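Local coordinates for protein aldehyde dehydrogenase (Burkholderia vietnamiensis, PDB 5KF0) that probably oxidises aldehydes to carboxylic acids with a nicotinamide cofactor, and is seen here with NADPH bound, at residues Pro181-Leu195 / Ala210-Phe224. Numbering follows the deposited sequence.
Sequences PFVLKPASRTPVGAL and AFSVLPAHRDGADLF. With NDP (NADPH dihydro-nicotinamide-adenine-dinucleotide phosphate), chain E.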
loop_
_atom_site.group_PDB
_atom_site.type_symbol
_atom_site.label_atom_id
_atom_site.label_comp_id
_atom_site.label_asym_id
_atom_site.label_seq_id
_atom_site.Cartn_x
_atom_site.Cartn_y
_atom_site.Cartn_z
ATOM N N PRO A 181 14.977 -0.761 21.820
ATOM C CA PRO A 181 15.073 -0.665 23.280
ATOM C C PRO A 181 14.371 0.602 23.749
ATOM O O PRO A 181 14.329 1.612 23.037
ATOM C CB PRO A 181 16.586 -0.584 23.536
ATOM C CG PRO A 181 17.249 -0.932 22.212
ATOM C CD PRO A 181 16.266 -0.489 21.169
ATOM N N PHE A 182 13.820 0.556 24.962
ATOM C CA PHE A 182 13.105 1.727 25.457
ATOM C C PHE A 182 13.259 1.842 26.967
ATOM O O PHE A 182 13.484 0.853 27.673
ATOM C CB PHE A 182 11.610 1.681 25.092
ATOM C CG PHE A 182 10.851 0.583 25.782
ATOM C CD1 PHE A 182 10.296 0.793 27.045
ATOM C CD2 PHE A 182 10.702 -0.664 25.177
ATOM C CE1 PHE A 182 9.599 -0.220 27.697
ATOM C CE2 PHE A 182 10.002 -1.692 25.818
ATOM C CZ PHE A 182 9.458 -1.472 27.083
ATOM N N VAL A 183 13.074 3.065 27.456
ATOM C CA VAL A 183 13.001 3.360 28.880
ATOM C C VAL A 183 11.680 4.084 29.098
ATOM O O VAL A 183 11.458 5.149 28.513
ATOM C CB VAL A 183 14.179 4.228 29.358
ATOM C CG1 VAL A 183 14.104 4.426 30.882
ATOM C CG2 VAL A 183 15.540 3.587 28.971
ATOM N N LEU A 184 10.805 3.502 29.920
ATOM C CA LEU A 184 9.472 4.041 30.179
ATOM C C LEU A 184 9.428 4.655 31.572
ATOM O O LEU A 184 9.813 4.009 32.551
ATOM C CB LEU A 184 8.406 2.943 30.070
ATOM C CG LEU A 184 6.991 3.304 30.567
ATOM C CD1 LEU A 184 6.351 4.386 29.693
ATOM C CD2 LEU A 184 6.088 2.061 30.633
ATOM N N LYS A 185 8.969 5.900 31.650
ATOM C CA LYS A 185 8.688 6.558 32.924
ATOM C C LYS A 185 7.181 6.684 33.071
ATOM O O LYS A 185 6.563 7.534 32.409
ATOM C CB LYS A 185 9.340 7.940 32.998
ATOM C CG LYS A 185 9.324 8.513 34.424
ATOM C CD LYS A 185 9.387 10.046 34.442
ATOM C CE LYS A 185 7.989 10.645 34.246
ATOM N NZ LYS A 185 7.099 10.279 35.407
ATOM N N PRO A 186 6.542 5.872 33.899
ATOM C CA PRO A 186 5.105 6.017 34.115
ATOM C C PRO A 186 4.828 7.218 35.008
ATOM O O PRO A 186 5.733 7.802 35.606
ATOM C CB PRO A 186 4.726 4.705 34.816
ATOM C CG PRO A 186 5.964 4.410 35.658
ATOM C CD PRO A 186 7.140 4.858 34.792
ATOM N N ALA A 187 3.547 7.564 35.107
ATOM C CA ALA A 187 3.138 8.599 36.048
ATOM C C ALA A 187 3.366 8.133 37.484
ATOM O O ALA A 187 3.049 6.994 37.842
ATOM C CB ALA A 187 1.663 8.952 35.850
ATOM N N SER A 188 3.922 9.027 38.312
ATOM C CA SER A 188 4.258 8.653 39.685
ATOM C C SER A 188 3.012 8.343 40.498
ATOM O O SER A 188 3.078 7.568 41.465
ATOM C CB SER A 188 5.059 9.773 40.356
ATOM O OG SER A 188 6.270 10.028 39.660
ATOM N N ARG A 189 1.876 8.951 40.145
ATOM C CA ARG A 189 0.633 8.644 40.841
ATOM C C ARG A 189 0.114 7.254 40.501
ATOM O O ARG A 189 -0.674 6.699 41.279
ATOM C CB ARG A 189 -0.438 9.698 40.515
ATOM C CG ARG A 189 -0.267 11.023 41.296
ATOM C CD ARG A 189 -1.161 12.133 40.736
ATOM N NE ARG A 189 -0.767 12.524 39.383
ATOM C CZ ARG A 189 -1.415 13.401 38.617
ATOM N NH1 ARG A 189 -2.509 14.013 39.053
ATOM N NH2 ARG A 189 -0.971 13.660 37.403
ATOM N N THR A 190 0.519 6.692 39.351
ATOM C CA THR A 190 -0.004 5.410 38.863
ATOM C C THR A 190 1.103 4.571 38.229
ATOM O O THR A 190 1.035 4.236 37.040
ATOM C CB THR A 190 -1.131 5.628 37.846
ATOM O OG1 THR A 190 -0.625 6.352 36.709
ATOM C CG2 THR A 190 -2.313 6.399 38.451
ATOM N N PRO A 191 2.121 4.171 39.002
ATOM C CA PRO A 191 3.220 3.376 38.428
ATOM C C PRO A 191 3.019 1.866 38.416
ATOM O O PRO A 191 3.762 1.178 37.700
ATOM C CB PRO A 191 4.400 3.735 39.342
ATOM C CG PRO A 191 3.741 3.833 40.704
ATOM C CD PRO A 191 2.361 4.464 40.430
ATOM N N VAL A 192 2.057 1.331 39.172
ATOM C CA VAL A 192 2.033 -0.108 39.422
ATOM C C VAL A 192 1.709 -0.884 38.151
ATOM O O VAL A 192 2.310 -1.934 37.885
ATOM C CB VAL A 192 1.043 -0.442 40.547
ATOM C CG1 VAL A 192 0.931 -1.958 40.716
ATOM C CG2 VAL A 192 1.493 0.228 41.849
ATOM N N GLY A 193 0.735 -0.410 37.370
ATOM C CA GLY A 193 0.398 -1.100 36.132
ATOM C C GLY A 193 1.601 -1.282 35.224
ATOM O O GLY A 193 1.857 -2.382 34.722
ATOM N N ALA A 194 2.366 -0.203 35.017
ATOM C CA ALA A 194 3.579 -0.281 34.201
ATOM C C ALA A 194 4.591 -1.269 34.775
ATOM O O ALA A 194 5.304 -1.942 34.012
ATOM C CB ALA A 194 4.203 1.113 34.075
ATOM N N LEU A 195 4.679 -1.367 36.103
ATOM C CA LEU A 195 5.617 -2.304 36.714
ATOM C C LEU A 195 5.133 -3.746 36.607
ATOM O O LEU A 195 5.951 -4.669 36.616
ATOM C CB LEU A 195 5.869 -1.934 38.175
ATOM C CG LEU A 195 6.561 -0.577 38.328
ATOM C CD1 LEU A 195 6.579 -0.166 39.792
ATOM C CD2 LEU A 195 7.989 -0.597 37.755
ATOM N N ALA A 210 16.899 -4.285 26.665
ATOM C CA ALA A 210 15.735 -4.029 25.819
ATOM C C ALA A 210 14.737 -3.107 26.500
ATOM O O ALA A 210 14.082 -2.304 25.825
ATOM C CB ALA A 210 15.043 -5.344 25.444
ATOM N N PHE A 211 14.601 -3.190 27.820
ATOM C CA PHE A 211 13.644 -2.307 28.469
ATOM C C PHE A 211 14.078 -1.970 29.884
ATOM O O PHE A 211 14.758 -2.751 30.556
ATOM C CB PHE A 211 12.236 -2.921 28.484
ATOM C CG PHE A 211 12.069 -4.058 29.455
ATOM C CD1 PHE A 211 11.554 -3.827 30.720
ATOM C CD2 PHE A 211 12.397 -5.363 29.091
ATOM C CE1 PHE A 211 11.385 -4.873 31.619
ATOM C CE2 PHE A 211 12.219 -6.426 29.983
ATOM C CZ PHE A 211 11.706 -6.176 31.247
ATOM N N SER A 212 13.692 -0.771 30.308
ATOM C CA SER A 212 13.661 -0.380 31.705
ATOM C C SER A 212 12.336 0.320 31.956
ATOM O O SER A 212 11.818 1.018 31.080
ATOM C CB SER A 212 14.837 0.550 32.073
ATOM O OG SER A 212 16.083 -0.131 31.954
ATOM N N VAL A 213 11.779 0.129 33.153
ATOM C CA VAL A 213 10.577 0.850 33.573
ATOM C C VAL A 213 10.926 1.499 34.910
ATOM O O VAL A 213 11.139 0.802 35.911
ATOM C CB VAL A 213 9.345 -0.062 33.683
ATOM C CG1 VAL A 213 8.133 0.735 34.190
ATOM C CG2 VAL A 213 9.028 -0.699 32.315
ATOM N N LEU A 214 11.017 2.824 34.919
ATOM C CA LEU A 214 11.615 3.566 36.028
ATOM C C LEU A 214 10.655 4.629 36.537
ATOM O O LEU A 214 10.492 5.677 35.878
ATOM C CB LEU A 214 12.927 4.220 35.594
ATOM C CG LEU A 214 14.041 3.302 35.092
ATOM C CD1 LEU A 214 15.259 4.137 34.717
ATOM C CD2 LEU A 214 14.411 2.269 36.139
ATOM N N PRO A 215 10.028 4.429 37.688
ATOM C CA PRO A 215 9.260 5.519 38.298
ATOM C C PRO A 215 10.191 6.659 38.676
ATOM O O PRO A 215 11.278 6.438 39.209
ATOM C CB PRO A 215 8.631 4.865 39.536
ATOM C CG PRO A 215 8.722 3.366 39.284
ATOM C CD PRO A 215 9.979 3.191 38.482
ATOM N N ALA A 216 9.761 7.884 38.387
ATOM C CA ALA A 216 10.535 9.074 38.714
ATOM C C ALA A 216 9.606 10.271 38.624
ATOM O O ALA A 216 8.780 10.345 37.711
ATOM C CB ALA A 216 11.727 9.263 37.763
ATOM N N HIS A 217 9.723 11.184 39.583
ATOM C CA HIS A 217 8.943 12.415 39.528
ATOM C C HIS A 217 9.448 13.324 38.413
ATOM O O HIS A 217 10.622 13.288 38.039
ATOM C CB HIS A 217 9.019 13.153 40.864
ATOM C CG HIS A 217 8.442 12.390 42.014
ATOM N ND1 HIS A 217 7.085 12.217 42.184
ATOM C CD2 HIS A 217 9.035 11.780 43.069
ATOM C CE1 HIS A 217 6.867 11.518 43.286
ATOM N NE2 HIS A 217 8.032 11.245 43.845
ATOM N N ARG A 218 8.546 14.171 37.902
ATOM C CA ARG A 218 8.909 15.103 36.836
ATOM C C ARG A 218 10.171 15.897 37.165
ATOM O O ARG A 218 11.002 16.143 36.283
ATOM C CB ARG A 218 7.743 16.051 36.553
ATOM C CG ARG A 218 7.179 16.779 37.774
ATOM C CD ARG A 218 5.849 17.424 37.410
ATOM N NE ARG A 218 4.829 16.406 37.168
ATOM C CZ ARG A 218 3.664 16.629 36.561
ATOM N NH1 ARG A 218 3.358 17.843 36.115
ATOM N NH2 ARG A 218 2.807 15.638 36.402
ATOM N N ASP A 219 10.333 16.317 38.426
ATOM C CA ASP A 219 11.491 17.127 38.787
ATOM C C ASP A 219 12.799 16.341 38.780
ATOM O O ASP A 219 13.866 16.961 38.813
ATOM C CB ASP A 219 11.265 17.765 40.159
ATOM C CG ASP A 219 10.393 16.909 41.053
ATOM O OD1 ASP A 219 9.145 17.024 40.969
ATOM O OD2 ASP A 219 10.953 16.104 41.823
ATOM N N GLY A 220 12.749 15.010 38.721
ATOM C CA GLY A 220 13.960 14.222 38.606
ATOM C C GLY A 220 14.097 13.529 37.260
ATOM O O GLY A 220 14.894 12.600 37.111
ATOM N N ALA A 221 13.334 13.986 36.264
ATOM C CA ALA A 221 13.184 13.254 35.014
ATOM C C ALA A 221 13.775 13.982 33.812
ATOM O O ALA A 221 13.390 13.685 32.682
ATOM C CB ALA A 221 11.704 12.950 34.755
ATOM N N ASP A 222 14.720 14.910 34.026
ATOM C CA ASP A 222 15.247 15.697 32.909
ATOM C C ASP A 222 15.828 14.812 31.809
ATOM O O ASP A 222 15.656 15.108 30.616
ATOM C CB ASP A 222 16.308 16.685 33.397
ATOM C CG ASP A 222 16.830 17.569 32.270
ATOM O OD1 ASP A 222 16.082 18.479 31.843
ATOM O OD2 ASP A 222 17.968 17.343 31.793
ATOM N N LEU A 223 16.515 13.725 32.182
ATOM C CA LEU A 223 17.231 12.935 31.175
ATOM C C LEU A 223 16.280 12.271 30.184
ATOM O O LEU A 223 16.679 11.987 29.050
ATOM C CB LEU A 223 18.103 11.869 31.845
ATOM C CG LEU A 223 19.329 12.429 32.571
ATOM C CD1 LEU A 223 19.991 11.337 33.404
ATOM C CD2 LEU A 223 20.318 13.036 31.589
ATOM N N PHE A 224 15.031 12.022 30.580
ATOM C CA PHE A 224 14.071 11.455 29.630
ATOM C C PHE A 224 13.840 12.370 28.441
ATOM O O PHE A 224 13.468 11.896 27.364
ATOM C CB PHE A 224 12.738 11.158 30.318
ATOM C CG PHE A 224 12.772 9.917 31.154
ATOM C CD1 PHE A 224 12.531 8.679 30.575
ATOM C CD2 PHE A 224 13.054 9.981 32.510
ATOM C CE1 PHE A 224 12.572 7.523 31.334
ATOM C CE2 PHE A 224 13.094 8.818 33.273
ATOM C CZ PHE A 224 12.858 7.596 32.680
HETATM P PA NDP E . 0.991 15.414 33.075
HETATM O O1A NDP E . 1.425 16.260 31.926
HETATM O O2A NDP E . 0.828 16.214 34.368
HETATM O O5B NDP E . 1.987 14.205 33.343
HETATM C C5B NDP E . 2.153 13.232 32.281
HETATM C C4B NDP E . 3.484 12.551 32.453
HETATM O O4B NDP E . 4.547 13.495 32.190
HETATM C C3B NDP E . 3.754 11.999 33.859
HETATM O O3B NDP E . 4.530 10.806 33.781
HETATM C C2B NDP E . 4.587 13.121 34.477
HETATM O O2B NDP E . 5.443 12.708 35.563
HETATM C C1B NDP E . 5.447 13.474 33.277
HETATM N N9A NDP E . 6.105 14.771 33.366
HETATM C C8A NDP E . 5.566 15.985 33.702
HETATM N N7A NDP E . 6.416 16.983 33.629
HETATM C C5A NDP E . 7.596 16.380 33.221
HETATM C C6A NDP E . 8.880 16.892 32.945
HETATM N N6A NDP E . 9.215 18.181 33.077
HETATM N N1A NDP E . 9.828 16.018 32.537
HETATM C C2A NDP E . 9.510 14.726 32.424
HETATM N N3A NDP E . 8.340 14.127 32.661
HETATM C C4A NDP E . 7.421 15.016 33.059
HETATM O O3 NDP E . -0.382 14.706 32.703
HETATM P PN NDP E . -1.386 13.788 33.528
HETATM O O1N NDP E . -0.664 12.601 34.053
HETATM O O2N NDP E . -2.053 14.669 34.553
HETATM O O5D NDP E . -2.446 13.296 32.456
HETATM C C5D NDP E . -3.537 14.086 31.957
HETATM C C4D NDP E . -3.126 14.718 30.651
HETATM O O4D NDP E . -2.754 13.687 29.697
HETATM C C3D NDP E . -4.257 15.522 30.005
HETATM O O3D NDP E . -3.811 16.756 29.454
HETATM C C2D NDP E . -4.767 14.558 28.935
HETATM O O2D NDP E . -5.477 15.138 27.846
HETATM C C1D NDP E . -3.466 13.902 28.493
HETATM N N1N NDP E . -3.787 12.641 27.834
HETATM C C2N NDP E . -3.496 12.430 26.507
HETATM C C3N NDP E . -3.923 11.345 25.832
HETATM C C7N NDP E . -3.533 11.078 24.421
HETATM O O7N NDP E . -3.401 9.897 24.069
HETATM N N7N NDP E . -3.410 12.101 23.578
HETATM C C4N NDP E . -4.845 10.380 26.487
HETATM C C5N NDP E . -4.812 10.527 27.971
HETATM C C6N NDP E . -4.367 11.630 28.542
HETATM P P2B NDP E . 4.896 12.671 37.109
HETATM O O1X NDP E . 3.434 12.914 37.083
HETATM O O2X NDP E . 5.355 11.328 37.595
HETATM O O3X NDP E . 5.648 13.755 37.851
HETATM O O HOH W 1 6.904 7.743 38.084
#
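Ala210 O accepts the N-H of Phe182 and opens the parallel pairing of strands 182-185 and 211-213, joined through helix 192-202 in a beta-alpha-beta unit of the Rossmann-like cofactor domain. Phe211 lies beside Phe182 and sets its CB over one face of that ring, 3.8 Å from the centroid. Ser212 exchanges two backbone bonds with Phe182 and Leu184, while its OG bonds to Ala19 N. On the face with Phe182 and Leu184, Val213 pushes CG1 against Ala194 CB and Leu195 CD2, seating the helix on the strand. Leu214 N donates to Leu184 O, the last backbone N-H bond between the strands, and Pro215 CG meets Pro191 and Leu195. Ala216 O then receives Lys185 NZ at 2.9 Å, nearly in line with its C=O, and Ala216 N bonds to a water shared with Pro186 O and Ser188 OG. Bends at chi3 (83°) and chi4 (64°) turn NZ back to Pro186 O and to NADPH O2B, O3B and O2X. Ser188 OG also donates to O2X, at 2.6 Å. Arg218 lays its guanidinium over the adenine at C8A; NE reaches NADPH O3X at 2.9 Å (169°), and NH2 bridges O1X and O2A. Ala221 CB touches Lys185 CD, and Lys185 CB sits over one face of the Phe224 ring, a CH-pi contact 3.7 Å from the ring centroid. With Lys185, Ser188 and Arg218 all gripping the 2'-phosphate, the pocket is well suited to NADP(H), and its positive charge is probably offset by that phosphate.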